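Local structure of transcriptional activator TenA-1 (Sulfolobus solfataricus P2, 2QZC) at residues N7-N10 with L11-V15; D39-R42 with Y43-I46; I111-A114 with Y115-L119; N124-W127 with N128-L131; K157-A160 with S161-S165. The protein probably acts as a TenA-type thiaminase, hydrolysing thiamin or aminopyrimidines derived from it. All blocks are in the same frame, centred on the assembly; numbering follows the deposited sequence. Where two conformers were deposited one is given.

Interaction 1: N7-N10 with L11-V15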
loop_
_atom_site.group_PDB
_atom_site.type_symbol
_atom_site.label_atom_id
_atom_site.label_comp_id
_atom_site.label_asym_id
_atom_site.label_seq_id
_atom_site.Cartn_x
_atom_site.Cartn_y
_atom_site.Cartn_z
ATOM N N ASN A 7 24.051 2.571 -4.792
ATOM C CA ASN A 7 23.226 2.499 -6.004
ATOM C C ASN A 7 22.760 3.867 -6.518
ATOM O O ASN A 7 22.887 4.149 -7.735
ATOM C CB ASN A 7 22.038 1.529 -5.824
ATOM C CG ASN A 7 22.429 0.059 -5.950
ATOM O OD1 ASN A 7 23.513 -0.275 -6.450
ATOM N ND2 ASN A 7 21.501 -0.832 -5.554
ATOM N N VAL A 8 22.233 4.720 -5.628
ATOM C CA VAL A 8 21.725 6.019 -6.118
ATOM C C VAL A 8 22.831 6.876 -6.720
ATOM O O VAL A 8 22.635 7.511 -7.731
ATOM C CB VAL A 8 20.857 6.785 -5.105
ATOM C CG1 VAL A 8 21.686 7.431 -4.028
ATOM C CG2 VAL A 8 19.984 7.810 -5.872
ATOM N N GLU A 9 24.039 6.838 -6.131
ATOM C CA GLU A 9 25.189 7.570 -6.694
ATOM C C GLU A 9 25.566 7.067 -8.104
ATOM O O GLU A 9 25.851 7.829 -9.022
ATOM C CB GLU A 9 26.387 7.462 -5.728
ATOM C CG GLU A 9 27.611 8.254 -6.116
ATOM C CD GLU A 9 28.849 7.997 -5.213
ATOM O OE1 GLU A 9 29.007 6.875 -4.637
ATOM O OE2 GLU A 9 29.685 8.921 -5.142
ATOM N N ASN A 10 25.595 5.749 -8.252
ATOM C CA ASN A 10 25.949 5.145 -9.523
ATOM C C ASN A 10 24.901 5.423 -10.593
ATOM O O ASN A 10 25.248 5.612 -11.754
ATOM C CB ASN A 10 26.153 3.641 -9.353
ATOM C CG ASN A 10 27.308 3.298 -8.415
ATOM O OD1 ASN A 10 28.213 4.100 -8.217
ATOM N ND2 ASN A 10 27.276 2.098 -7.873
ATOM N N LEU A 11 23.626 5.402 -10.201
ATOM C CA LEU A 11 22.537 5.700 -11.131
ATOM C C LEU A 11 22.642 7.165 -11.548
ATOM O O LEU A 11 22.577 7.453 -12.741
ATOM C CB LEU A 11 21.174 5.390 -10.515
ATOM C CG LEU A 11 20.851 3.895 -10.391
ATOM C CD1 LEU A 11 19.748 3.609 -9.356
ATOM C CD2 LEU A 11 20.483 3.279 -11.745
ATOM N N ILE A 12 22.806 8.082 -10.594
ATOM C CA ILE A 12 22.964 9.497 -10.914
ATOM C C ILE A 12 24.170 9.722 -11.847
ATOM O O ILE A 12 24.062 10.414 -12.861
ATOM C CB ILE A 12 23.037 10.368 -9.648
ATOM C CG1 ILE A 12 21.672 10.376 -8.936
ATOM C CG2 ILE A 12 23.489 11.774 -9.991
ATOM C CD1 ILE A 12 21.705 11.001 -7.530
ATOM N N ASN A 13 25.328 9.136 -11.516
ATOM C CA ASN A 13 26.500 9.331 -12.380
ATOM C C ASN A 13 26.246 8.761 -13.783
ATOM O O ASN A 13 26.682 9.343 -14.787
ATOM C CB ASN A 13 27.785 8.794 -11.706
ATOM C CG ASN A 13 28.202 9.625 -10.485
ATOM O OD1 ASN A 13 27.908 10.815 -10.405
ATOM N ND2 ASN A 13 28.907 8.998 -9.546
ATOM N N GLY A 14 25.494 7.671 -13.865
ATOM C CA GLY A 14 25.150 7.068 -15.130
ATOM C C GLY A 14 24.265 7.854 -16.075
ATOM O O GLY A 14 24.238 7.563 -17.292
ATOM N N VAL A 15 23.550 8.855 -15.569
ATOM C CA VAL A 15 22.743 9.707 -16.458
ATOM C C VAL A 15 23.519 10.911 -16.998
ATOM O O VAL A 15 22.973 11.693 -17.791
ATOM C CB VAL A 15 21.393 10.177 -15.796
ATOM C CG1 VAL A 15 20.656 8.992 -15.162
ATOM C CG2 VAL A 15 21.577 11.257 -14.755
HETATM O O HOH W 1 29.400 6.213 -9.490
#
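I12 and V8 stand one turn apart on the short first helix, 6-14, and run alongside each other in the same direction. I12 starts with CB 3.5 Å from V8 O, the carbonyl oxygen that also accepts a hydrogen bond from I12 N. Because CG1 lies anti to the carbonyl carbon (chi1 -68°), the longer branch runs back along the preceding turn, and CG1 passes V8 O at 3.3 Å. From there CD1 reaches the V8 side chain, 4.0 Å from V8 CG2, a light apolar contact; beyond the two segments I12 also packs on I4 and on F139 of helix 127-148. L11 treats N7 in a similar way, its CG lying 3.4 Å from N7 O, while its side chain meets L189 and F192 of helix 186-208. The backbone bonds are regular: I12 N donates to V8 O at 2.9 Å with an N-H...O angle of 169°, and L11, N13 and G14 bond likewise to N7, E9 and N10. The polar residues E9, N10 and N13 lie together; E9 CG runs beside the N13 amide, and a water donates to N10 OD1 at 2.7 Å and accepts from N13 ND2 at 2.8 Å. N13 was modelled in two conformers, so this bridge is somewhat doubtful. N7 turns its ND2 to the carbonyls of L179 and V182. The chemistry is that of an amphipathic helix: V8, L11 and I12 bury an aliphatic strip against the helical bundle, whereas N10 and N13 are joined through water and E9 lines the same side.

Interaction 2: D39-R42 with Y43-I46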
loop_
_atom_site.group_PDB
_atom_site.type_symbol
_atom_site.label_atom_id
_atom_site.label_comp_id
_atom_site.label_asym_id
_atom_site.label_seq_id
_atom_site.Cartn_x
_atom_site.Cartn_y
_atom_site.Cartn_z
ATOM N N ASP A 39 0.888 31.634 -12.310
ATOM C CA ASP A 39 0.004 30.879 -13.240
ATOM C C ASP A 39 0.698 29.600 -13.750
ATOM O O ASP A 39 0.020 28.575 -13.980
ATOM C CB ASP A 39 -0.529 31.705 -14.439
ATOM C CG ASP A 39 0.546 32.040 -15.498
ATOM O OD1 ASP A 39 1.533 32.724 -15.156
ATOM O OD2 ASP A 39 0.399 31.655 -16.687
ATOM N N ILE A 40 2.021 29.671 -13.941
ATOM C CA ILE A 40 2.787 28.498 -14.378
ATOM C C ILE A 40 2.875 27.526 -13.225
ATOM O O ILE A 40 2.721 26.297 -13.424
ATOM C CB ILE A 40 4.151 28.878 -14.959
ATOM C CG1 ILE A 40 3.915 29.562 -16.314
ATOM C CG2 ILE A 40 5.066 27.645 -15.118
ATOM C CD1 ILE A 40 5.166 30.081 -16.986
ATOM N N PHE A 41 3.132 28.019 -12.012
ATOM C CA PHE A 41 3.182 27.112 -10.867
ATOM C C PHE A 41 1.839 26.434 -10.630
ATOM O O PHE A 41 1.783 25.235 -10.284
ATOM C CB PHE A 41 3.600 27.857 -9.598
ATOM C CG PHE A 41 3.833 26.943 -8.422
ATOM C CD1 PHE A 41 4.900 26.053 -8.439
ATOM C CD2 PHE A 41 3.061 27.045 -7.281
ATOM C CE1 PHE A 41 5.142 25.229 -7.360
ATOM C CE2 PHE A 41 3.321 26.221 -6.198
ATOM C CZ PHE A 41 4.377 25.342 -6.246
ATOM N N ARG A 42 0.731 27.145 -10.855
ATOM C CA ARG A 42 -0.599 26.577 -10.701
ATOM C C ARG A 42 -0.806 25.440 -11.705
ATOM O O ARG A 42 -1.279 24.364 -11.331
ATOM C CB ARG A 42 -1.670 27.648 -10.878
ATOM C CG ARG A 42 -3.030 27.150 -10.635
ATOM C CD ARG A 42 -4.112 28.240 -10.747
ATOM N NE ARG A 42 -5.430 27.650 -10.511
ATOM C CZ ARG A 42 -6.228 27.135 -11.449
ATOM N NH1 ARG A 42 -5.899 27.132 -12.731
ATOM N NH2 ARG A 42 -7.395 26.615 -11.082
ATOM N N TYR A 43 -0.422 25.673 -12.955
ATOM C CA TYR A 43 -0.521 24.661 -14.021
ATOM C C TYR A 43 0.255 23.410 -13.559
ATOM O O TYR A 43 -0.247 22.247 -13.656
ATOM C CB TYR A 43 0.098 25.185 -15.307
ATOM C CG TYR A 43 0.177 24.176 -16.421
ATOM C CD1 TYR A 43 1.192 23.227 -16.460
ATOM C CD2 TYR A 43 -0.788 24.137 -17.431
ATOM C CE1 TYR A 43 1.260 22.305 -17.477
ATOM C CE2 TYR A 43 -0.723 23.204 -18.476
ATOM C CZ TYR A 43 0.314 22.273 -18.476
ATOM O OH TYR A 43 0.405 21.343 -19.483
ATOM N N TYR A 44 1.484 23.634 -13.079
ATOM C CA TYR A 44 2.358 22.548 -12.583
ATOM C C TYR A 44 1.676 21.762 -11.460
ATOM O O TYR A 44 1.664 20.510 -11.430
ATOM C CB TYR A 44 3.733 23.101 -12.106
ATOM C CG TYR A 44 4.461 22.152 -11.182
ATOM C CD1 TYR A 44 5.107 21.019 -11.687
ATOM C CD2 TYR A 44 4.470 22.369 -9.813
ATOM C CE1 TYR A 44 5.714 20.121 -10.811
ATOM C CE2 TYR A 44 5.100 21.498 -8.945
ATOM C CZ TYR A 44 5.709 20.371 -9.452
ATOM O OH TYR A 44 6.297 19.482 -8.565
ATOM N N LEU A 45 1.150 22.481 -10.462
ATOM C CA LEU A 45 0.534 21.827 -9.303
ATOM C C LEU A 45 -0.640 20.951 -9.683
ATOM O O LEU A 45 -0.852 19.873 -9.060
ATOM C CB LEU A 45 0.054 22.823 -8.246
ATOM C CG LEU A 45 1.118 23.323 -7.300
ATOM C CD1 LEU A 45 0.392 24.262 -6.304
ATOM C CD2 LEU A 45 1.919 22.202 -6.547
ATOM N N ILE A 46 -1.411 21.378 -10.674
ATOM C CA ILE A 46 -2.536 20.584 -11.141
ATOM C C ILE A 46 -2.018 19.299 -11.800
ATOM O O ILE A 46 -2.454 18.184 -11.454
ATOM C CB ILE A 46 -3.430 21.371 -12.081
ATOM C CG1 ILE A 46 -4.113 22.539 -11.335
ATOM C CG2 ILE A 46 -4.490 20.469 -12.722
ATOM C CD1 ILE A 46 -4.743 23.578 -12.328
#
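L45 lies over one face of the F41 ring, with Y44 beside it. The CH-pi element comes from L45 CG, which sits 4.1 Å from the F41 ring centroid, offset toward the rim; L45 CD1 approaches F41 CE2 even more closely, at 3.5 Å. Among the aromatic contacts, the F41 and Y44 planes are inclined at 32° with centroids 5.8 Å apart, and F41 CE1 meets Y44 CD2 at 3.8 Å. Three residues apart, both rings leave helix 38-63 on the same side, and F41 CG, anti to its backbone N (chi1 -173°), carries its ring forward to Y44 and L45. A third kind of contact places I46 CD1 over one face of the R42 guanidinium, 3.8 Å from R42 NH1, while R42 NE and NH2 bond to the carbonyls of L96 and D97. Successive i to i+4 backbone bonds run beneath, among them L45 N to F41 O at 2.8 Å. Y44 OH bonds to Y141, and a bound imidazole lies near the Y44 side chain. These two turns of helix 38-63 thus combine apolar ring contacts with polar ends that find partners elsewhere: the two carbonyls probably fix how the guanidinium is turned, with an aliphatic methyl over one face.

Interaction 3: I111-A114 with Y115-L119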
loop_
_atom_site.group_PDB
_atom_site.type_symbol
_atom_site.label_atom_id
_atom_site.label_comp_id
_atom_site.label_asym_id
_atom_site.label_seq_id
_atom_site.Cartn_x
_atom_site.Cartn_y
_atom_site.Cartn_z
ATOM N N ILE A 111 3.466 14.688 -21.634
ATOM C CA ILE A 111 4.573 14.190 -20.839
ATOM C C ILE A 111 4.098 13.525 -19.543
ATOM O O ILE A 111 4.593 12.450 -19.181
ATOM C CB ILE A 111 5.569 15.310 -20.512
ATOM C CG1 ILE A 111 6.169 15.905 -21.770
ATOM C CG2 ILE A 111 6.718 14.767 -19.632
ATOM C CD1 ILE A 111 6.971 14.919 -22.634
ATOM N N ASN A 112 3.128 14.135 -18.866
ATOM C CA ASN A 112 2.573 13.541 -17.632
ATOM C C ASN A 112 1.893 12.209 -17.934
ATOM O O ASN A 112 2.019 11.191 -17.220
ATOM C CB ASN A 112 1.612 14.542 -17.017
ATOM C CG ASN A 112 1.201 14.214 -15.600
ATOM O OD1 ASN A 112 1.747 13.308 -14.974
ATOM N ND2 ASN A 112 0.225 15.011 -15.093
ATOM N N TYR A 113 1.135 12.196 -19.033
ATOM C CA TYR A 113 0.463 10.950 -19.439
ATOM C C TYR A 113 1.482 9.835 -19.633
ATOM O O TYR A 113 1.410 8.723 -19.087
ATOM C CB TYR A 113 -0.389 11.154 -20.705
ATOM C CG TYR A 113 -1.230 9.913 -20.969
ATOM C CD1 TYR A 113 -2.393 9.687 -20.268
ATOM C CD2 TYR A 113 -0.842 8.961 -21.862
ATOM C CE1 TYR A 113 -3.139 8.536 -20.439
ATOM C CE2 TYR A 113 -1.596 7.772 -22.041
ATOM C CZ TYR A 113 -2.750 7.594 -21.338
ATOM O OH TYR A 113 -3.462 6.420 -21.452
ATOM N N ALA A 114 2.516 10.130 -20.421
ATOM C CA ALA A 114 3.561 9.151 -20.688
ATOM C C ALA A 114 4.294 8.703 -19.423
ATOM O O ALA A 114 4.582 7.505 -19.235
ATOM C CB ALA A 114 4.593 9.763 -21.693
ATOM N N TYR A 115 4.616 9.656 -18.570
ATOM C CA TYR A 115 5.384 9.398 -17.355
ATOM C C TYR A 115 4.594 8.485 -16.411
ATOM O O TYR A 115 5.123 7.473 -15.873
ATOM C CB TYR A 115 5.772 10.701 -16.700
ATOM C CG TYR A 115 6.814 10.666 -15.585
ATOM C CD1 TYR A 115 7.510 9.516 -15.196
ATOM C CD2 TYR A 115 7.194 11.879 -15.001
ATOM C CE1 TYR A 115 8.485 9.545 -14.198
ATOM C CE2 TYR A 115 8.195 11.914 -14.024
ATOM C CZ TYR A 115 8.842 10.742 -13.622
ATOM O OH TYR A 115 9.808 10.801 -12.636
ATOM N N THR A 116 3.325 8.834 -16.223
ATOM C CA THR A 116 2.491 7.960 -15.380
ATOM C C THR A 116 2.370 6.554 -15.973
ATOM O O THR A 116 2.435 5.571 -15.245
ATOM C CB THR A 116 1.126 8.588 -15.076
ATOM O OG1 THR A 116 0.400 8.769 -16.298
ATOM C CG2 THR A 116 1.258 9.890 -14.281
ATOM N N ARG A 117 2.165 6.439 -17.298
ATOM C CA ARG A 117 2.068 5.114 -17.908
ATOM C C ARG A 117 3.372 4.324 -17.812
ATOM O O ARG A 117 3.358 3.076 -17.713
ATOM C CB ARG A 117 1.477 5.177 -19.329
ATOM C CG ARG A 117 -0.030 5.155 -19.362
ATOM C CD ARG A 117 -0.704 6.219 -18.535
ATOM N NE ARG A 117 -2.157 6.132 -18.629
ATOM C CZ ARG A 117 -2.996 6.788 -17.833
ATOM N NH1 ARG A 117 -2.565 7.602 -16.885
ATOM N NH2 ARG A 117 -4.288 6.651 -18.043
ATOM N N HIS A 118 4.500 5.026 -17.831
ATOM C CA HIS A 118 5.854 4.432 -17.617
ATOM C C HIS A 118 5.919 3.774 -16.219
ATOM O O HIS A 118 6.334 2.626 -16.071
ATOM C CB HIS A 118 6.873 5.577 -17.777
ATOM C CG HIS A 118 8.282 5.308 -17.329
ATOM N ND1 HIS A 118 9.175 4.520 -18.030
ATOM C CD2 HIS A 118 8.978 5.857 -16.303
ATOM C CE1 HIS A 118 10.356 4.601 -17.433
ATOM N NE2 HIS A 118 10.266 5.410 -16.399
ATOM N N LEU A 119 5.489 4.502 -15.179
ATOM C CA LEU A 119 5.497 3.948 -13.801
ATOM C C LEU A 119 4.589 2.730 -13.710
ATOM O O LEU A 119 4.964 1.737 -13.109
ATOM C CB LEU A 119 5.099 5.001 -12.763
ATOM C CG LEU A 119 6.038 6.195 -12.660
ATOM C CD1 LEU A 119 5.481 7.151 -11.588
ATOM C CD2 LEU A 119 7.465 5.772 -12.312
#
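Y113 and N112 both hold CG anti to the backbone N (chi1 -171° for Y113), which sends them forward along the helix to R117 and T116; R117 was deposited in two conformers, and in the one described it bends at chi2 (55°) to bring its CD back to the Y113 ring. All lie on helix 110-125, part of the all-helical heme oxygenase-like fold. In this conformer R117 CD hangs over one face of the phenol, 3.9 Å from the Y113 ring centroid, a CH-pi contact displaced toward the rim that holds for this copy alone. Its guanidinium comes too near Y113 CE1 to be taken literally, and the finer details of that approach are doubtful. T116 puts OG1 between its backbone N and carbonyl carbon, within hydrogen-bonding distance of two main-chain oxygens, Y113 O at 3.0 Å and N112 O at 3.1 Å. T116 N also donates to N112 O, at 2.9 Å and nearly straight (171°). Y115 and H118 are buried: Y115 OH bonds to E199 and H118 NE2 to S195, both of helix 186-208, and the Y115 side chain lies about 4 Å from a bound imidazole, which may mark a pocket. The N112 amide is divided in its fortunes: ND2 bonds to Q47 of helix 38-63, but OD1 is buried with no polar partner in the model, and across this contact it meets the methyl T116 CG2 at 3.5 Å.

Interaction 4: N124-W127 with N128-L131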
loop_
_atom_site.group_PDB
_atom_site.type_symbol
_atom_site.label_atom_id
_atom_site.label_comp_id
_atom_site.label_asym_id
_atom_site.label_seq_id
_atom_site.Cartn_x
_atom_site.Cartn_y
_atom_site.Cartn_z
ATOM N N ASN A 124 3.651 -3.097 -12.948
ATOM C CA ASN A 124 2.985 -4.349 -13.341
ATOM C C ASN A 124 3.923 -5.508 -13.651
ATOM O O ASN A 124 3.463 -6.688 -13.706
ATOM C CB ASN A 124 2.023 -4.087 -14.488
ATOM C CG ASN A 124 0.730 -3.427 -14.006
ATOM O OD1 ASN A 124 0.011 -4.028 -13.257
ATOM N ND2 ASN A 124 0.383 -2.307 -14.582
ATOM N N LEU A 125 5.208 -5.214 -13.796
ATOM C CA LEU A 125 6.225 -6.231 -14.059
ATOM C C LEU A 125 7.057 -6.677 -12.871
ATOM O O LEU A 125 7.229 -7.870 -12.671
ATOM C CB LEU A 125 7.190 -5.756 -15.150
ATOM C CG LEU A 125 6.611 -5.535 -16.549
ATOM C CD1 LEU A 125 7.787 -5.121 -17.419
ATOM C CD2 LEU A 125 5.903 -6.768 -17.075
ATOM N N ASP A 126 7.609 -5.749 -12.118
ATOM C CA ASP A 126 8.649 -6.091 -11.142
ATOM C C ASP A 126 8.904 -4.995 -10.128
ATOM O O ASP A 126 8.976 -3.827 -10.515
ATOM C CB ASP A 126 9.912 -6.241 -12.017
ATOM C CG ASP A 126 11.098 -6.709 -11.300
ATOM O OD1 ASP A 126 11.165 -7.900 -10.956
ATOM O OD2 ASP A 126 12.010 -5.911 -11.139
ATOM N N TRP A 127 9.078 -5.334 -8.841
ATOM C CA TRP A 127 9.390 -4.341 -7.836
ATOM C C TRP A 127 10.690 -3.590 -8.133
ATOM O O TRP A 127 10.715 -2.350 -8.064
ATOM C CB TRP A 127 9.421 -4.954 -6.430
ATOM C CG TRP A 127 10.066 -4.115 -5.379
ATOM C CD1 TRP A 127 11.308 -4.307 -4.815
ATOM C CD2 TRP A 127 9.542 -2.923 -4.791
ATOM N NE1 TRP A 127 11.545 -3.330 -3.882
ATOM C CE2 TRP A 127 10.483 -2.463 -3.852
ATOM C CE3 TRP A 127 8.346 -2.199 -4.952
ATOM C CZ2 TRP A 127 10.288 -1.284 -3.101
ATOM C CZ3 TRP A 127 8.142 -1.028 -4.197
ATOM C CH2 TRP A 127 9.093 -0.596 -3.273
ATOM N N ASN A 128 11.764 -4.318 -8.457
ATOM C CA ASN A 128 13.062 -3.648 -8.666
ATOM C C ASN A 128 12.994 -2.632 -9.817
ATOM O O ASN A 128 13.534 -1.536 -9.705
ATOM C CB ASN A 128 14.199 -4.647 -8.921
ATOM C CG ASN A 128 14.568 -5.446 -7.693
ATOM O OD1 ASN A 128 14.140 -5.165 -6.591
ATOM N ND2 ASN A 128 15.441 -6.434 -7.896
ATOM N N LYS A 129 12.347 -2.991 -10.929
ATOM C CA LYS A 129 12.222 -2.060 -12.069
ATOM C C LYS A 129 11.404 -0.833 -11.684
ATOM O O LYS A 129 11.761 0.288 -12.039
ATOM C CB LYS A 129 11.619 -2.773 -13.273
ATOM C CG LYS A 129 12.515 -3.859 -13.862
ATOM C CD LYS A 129 11.933 -4.501 -15.092
ATOM C CE LYS A 129 12.850 -5.613 -15.602
ATOM N NZ LYS A 129 12.224 -6.331 -16.736
ATOM N N PHE A 130 10.290 -1.033 -10.983
ATOM C CA PHE A 130 9.506 0.099 -10.519
ATOM C C PHE A 130 10.322 0.994 -9.593
ATOM O O PHE A 130 10.309 2.221 -9.709
ATOM C CB PHE A 130 8.208 -0.320 -9.828
ATOM C CG PHE A 130 7.522 0.830 -9.131
ATOM C CD1 PHE A 130 6.812 1.766 -9.873
ATOM C CD2 PHE A 130 7.735 1.090 -7.751
ATOM C CE1 PHE A 130 6.245 2.872 -9.251
ATOM C CE2 PHE A 130 7.185 2.212 -7.160
ATOM C CZ PHE A 130 6.452 3.083 -7.911
ATOM N N LEU A 131 11.004 0.387 -8.619
ATOM C CA LEU A 131 11.800 1.137 -7.642
ATOM C C LEU A 131 12.838 2.021 -8.309
ATOM O O LEU A 131 12.963 3.191 -7.956
ATOM C CB LEU A 131 12.418 0.143 -6.623
ATOM C CG LEU A 131 13.236 0.709 -5.510
ATOM C CD1 LEU A 131 12.488 1.735 -4.649
ATOM C CD2 LEU A 131 13.749 -0.497 -4.685
HETATM O O HOH W 2 11.952 -7.276 -8.017
#
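D126, in an extended conformation (phi -165°, psi 138°), breaks the chain away from helix 110-125 and is the N-cap of helix 127-148. It holds CG anti to its backbone N, which places OD2 before the N-H groups of the first turn: K129 N donates a 2.9 Å bond, which D126 OD2 accepts on its anti lone pair. A water accepts from N128 N at 3.0 Å and gives a weak bond to D126 OD1. The K129 chain extends past the carboxylate, its CG 3.4 Å from D126 OD2. W127 opens the helical turn, L131 N donating to W127 O at 2.8 Å. L131 CB lies over one face of the indole near its rim, L131 CD2 comes to 3.7 Å from W127 NE1, and F130 CD2 meets W127 CZ3 obliquely, at 4.2 Å. Cut back to an alanine, W127 would probably leave L131 CD2 without the indole it packs on and open a gap between A62 and A178. The turn joins helix 110-125 to helix 127-148: W127 is wedged against A62 of helix 38-63 and A178 of helix 166-179, and F130 also meets A58 and A62 of helix 38-63.

Interaction 5: K157-A160 with S161-S165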
loop_
_atom_site.group_PDB
_atom_site.type_symbol
_atom_site.label_atom_id
_atom_site.label_comp_id
_atom_site.label_asym_id
_atom_site.label_seq_id
_atom_site.Cartn_x
_atom_site.Cartn_y
_atom_site.Cartn_z
ATOM N N LYS A 157 8.762 28.723 -1.069
ATOM C CA LYS A 157 9.317 28.265 0.195
ATOM C C LYS A 157 8.363 27.245 0.853
ATOM O O LYS A 157 8.794 26.229 1.399
ATOM C CB LYS A 157 9.567 29.484 1.131
ATOM C CG LYS A 157 10.227 29.141 2.439
ATOM C CD LYS A 157 10.421 30.373 3.366
ATOM C CE LYS A 157 11.414 31.345 2.855
ATOM N NZ LYS A 157 12.814 30.824 2.740
ATOM N N THR A 158 7.067 27.533 0.810
ATOM C CA THR A 158 6.055 26.614 1.379
ATOM C C THR A 158 6.075 25.260 0.669
ATOM O O THR A 158 6.090 24.212 1.327
ATOM C CB THR A 158 4.641 27.207 1.306
ATOM O OG1 THR A 158 4.586 28.426 2.075
ATOM C CG2 THR A 158 3.587 26.230 1.869
ATOM N N TRP A 159 6.090 25.295 -0.664
ATOM C CA TRP A 159 6.168 24.050 -1.445
ATOM C C TRP A 159 7.413 23.272 -1.070
ATOM O O TRP A 159 7.343 22.063 -0.789
ATOM C CB TRP A 159 6.189 24.399 -2.936
ATOM C CG TRP A 159 6.414 23.209 -3.857
ATOM C CD1 TRP A 159 5.460 22.365 -4.365
ATOM C CD2 TRP A 159 7.654 22.793 -4.401
ATOM N NE1 TRP A 159 6.048 21.418 -5.140
ATOM C CE2 TRP A 159 7.391 21.634 -5.188
ATOM C CE3 TRP A 159 8.974 23.221 -4.258
ATOM C CZ2 TRP A 159 8.402 20.947 -5.860
ATOM C CZ3 TRP A 159 9.977 22.525 -4.877
ATOM C CH2 TRP A 159 9.686 21.395 -5.701
ATOM N N ALA A 160 8.562 23.952 -1.048
ATOM C CA ALA A 160 9.840 23.317 -0.747
ATOM C C ALA A 160 9.934 22.754 0.657
ATOM O O ALA A 160 10.606 21.729 0.863
ATOM C CB ALA A 160 11.024 24.267 -1.016
ATOM N N SER A 161 9.225 23.366 1.612
ATOM C CA SER A 161 9.324 22.944 3.018
ATOM C C SER A 161 8.889 21.512 3.211
ATOM O O SER A 161 9.439 20.832 4.079
ATOM C CB SER A 161 8.544 23.883 3.937
ATOM O OG SER A 161 7.147 23.750 3.737
ATOM N N PHE A 162 7.931 21.027 2.404
ATOM C CA PHE A 162 7.567 19.622 2.506
ATOM C C PHE A 162 8.741 18.687 2.123
ATOM O O PHE A 162 9.091 17.761 2.859
ATOM C CB PHE A 162 6.346 19.295 1.693
ATOM C CG PHE A 162 6.056 17.825 1.663
ATOM C CD1 PHE A 162 5.870 17.114 2.870
ATOM C CD2 PHE A 162 6.050 17.126 0.457
ATOM C CE1 PHE A 162 5.654 15.724 2.858
ATOM C CE2 PHE A 162 5.807 15.752 0.439
ATOM C CZ PHE A 162 5.612 15.052 1.645
ATOM N N TYR A 163 9.361 18.974 0.984
ATOM C CA TYR A 163 10.454 18.153 0.481
ATOM C C TYR A 163 11.750 18.289 1.261
ATOM O O TYR A 163 12.575 17.380 1.211
ATOM C CB TYR A 163 10.645 18.406 -1.025
ATOM C CG TYR A 163 9.375 18.107 -1.784
ATOM C CD1 TYR A 163 8.950 16.813 -1.931
ATOM C CD2 TYR A 163 8.584 19.104 -2.321
ATOM C CE1 TYR A 163 7.765 16.510 -2.567
ATOM C CE2 TYR A 163 7.398 18.797 -2.985
ATOM C CZ TYR A 163 7.001 17.495 -3.118
ATOM O OH TYR A 163 5.823 17.176 -3.786
ATOM N N ALA A 164 11.927 19.433 1.946
ATOM C CA ALA A 164 13.077 19.688 2.820
ATOM C C ALA A 164 12.869 19.121 4.241
ATOM O O ALA A 164 13.824 19.107 5.034
ATOM C CB ALA A 164 13.349 21.228 2.887
ATOM N N SER A 165 11.670 18.634 4.566
ATOM C CA SER A 165 11.320 18.208 5.933
ATOM C C SER A 165 11.952 16.888 6.344
ATOM O O SER A 165 12.295 16.056 5.491
ATOM C CB SER A 165 9.799 18.062 6.086
ATOM O OG SER A 165 9.287 16.933 5.390
HETATM O O HOH W 3 4.563 18.897 -5.425
#
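S161 turns back on T158, its OG donating to T158 O at 2.7 Å from the position between backbone N and carbonyl carbon (chi1 69°); S161 N bonds to K157 O at 2.9 Å. At F162 the helix slackens, F162 N making a weak 3.4 Å bond to W159 O, and the F162 ring sends CD2 over a face of the next residue, Y163. With CG beside its own backbone N, Y163 leans back toward W159 and sets CE2 over one face of the indole, 3.6 Å from W159 CE2. The ring planes are inclined at 53°. One water ties their polar ends, accepting from W159 NE1 at 2.9 Å and lying 2.7 Å from Y163 OH. Replacing W159 with a leucine would probably leave this water without its N-H donor and Y163 CE2 without the flat face it rests on. A164 N returns to A160 O at 2.9 Å. Last comes S165, whose OG donates to F162 O at 2.7 Å and accepts from Y168 N. Through W159, this helix meets F41 of helix 38-63 and V144 of helix 127-148. It ends in a tight helix-to-helix junction, with S165 as the N-cap of helix 166-179, within the all-helical heme oxygenase-like fold.

How the interactions relate
From the N terminus the five contacts follow in series, each within a continuous piece of chain; none nests in or crosses another, and none closes a long loop. Interaction 1, on helix 6-14, and interaction 2, at the start of helix 38-63, lie on opposite sides of the chain's centre, their own centres about 30 Å apart. Interactions 3 and 4 share helix 110-125, and L119 O touches F130 CD1 where helix 127-148 folds back beside it. Interaction 5 returns to interaction 2: W159 CD1 packs 3.7 Å from F41 CZ, joining helix 154-164 to helix 38-63. Together they sample the bundle from its first helix to the aromatic cluster of F41, Y44 and W159.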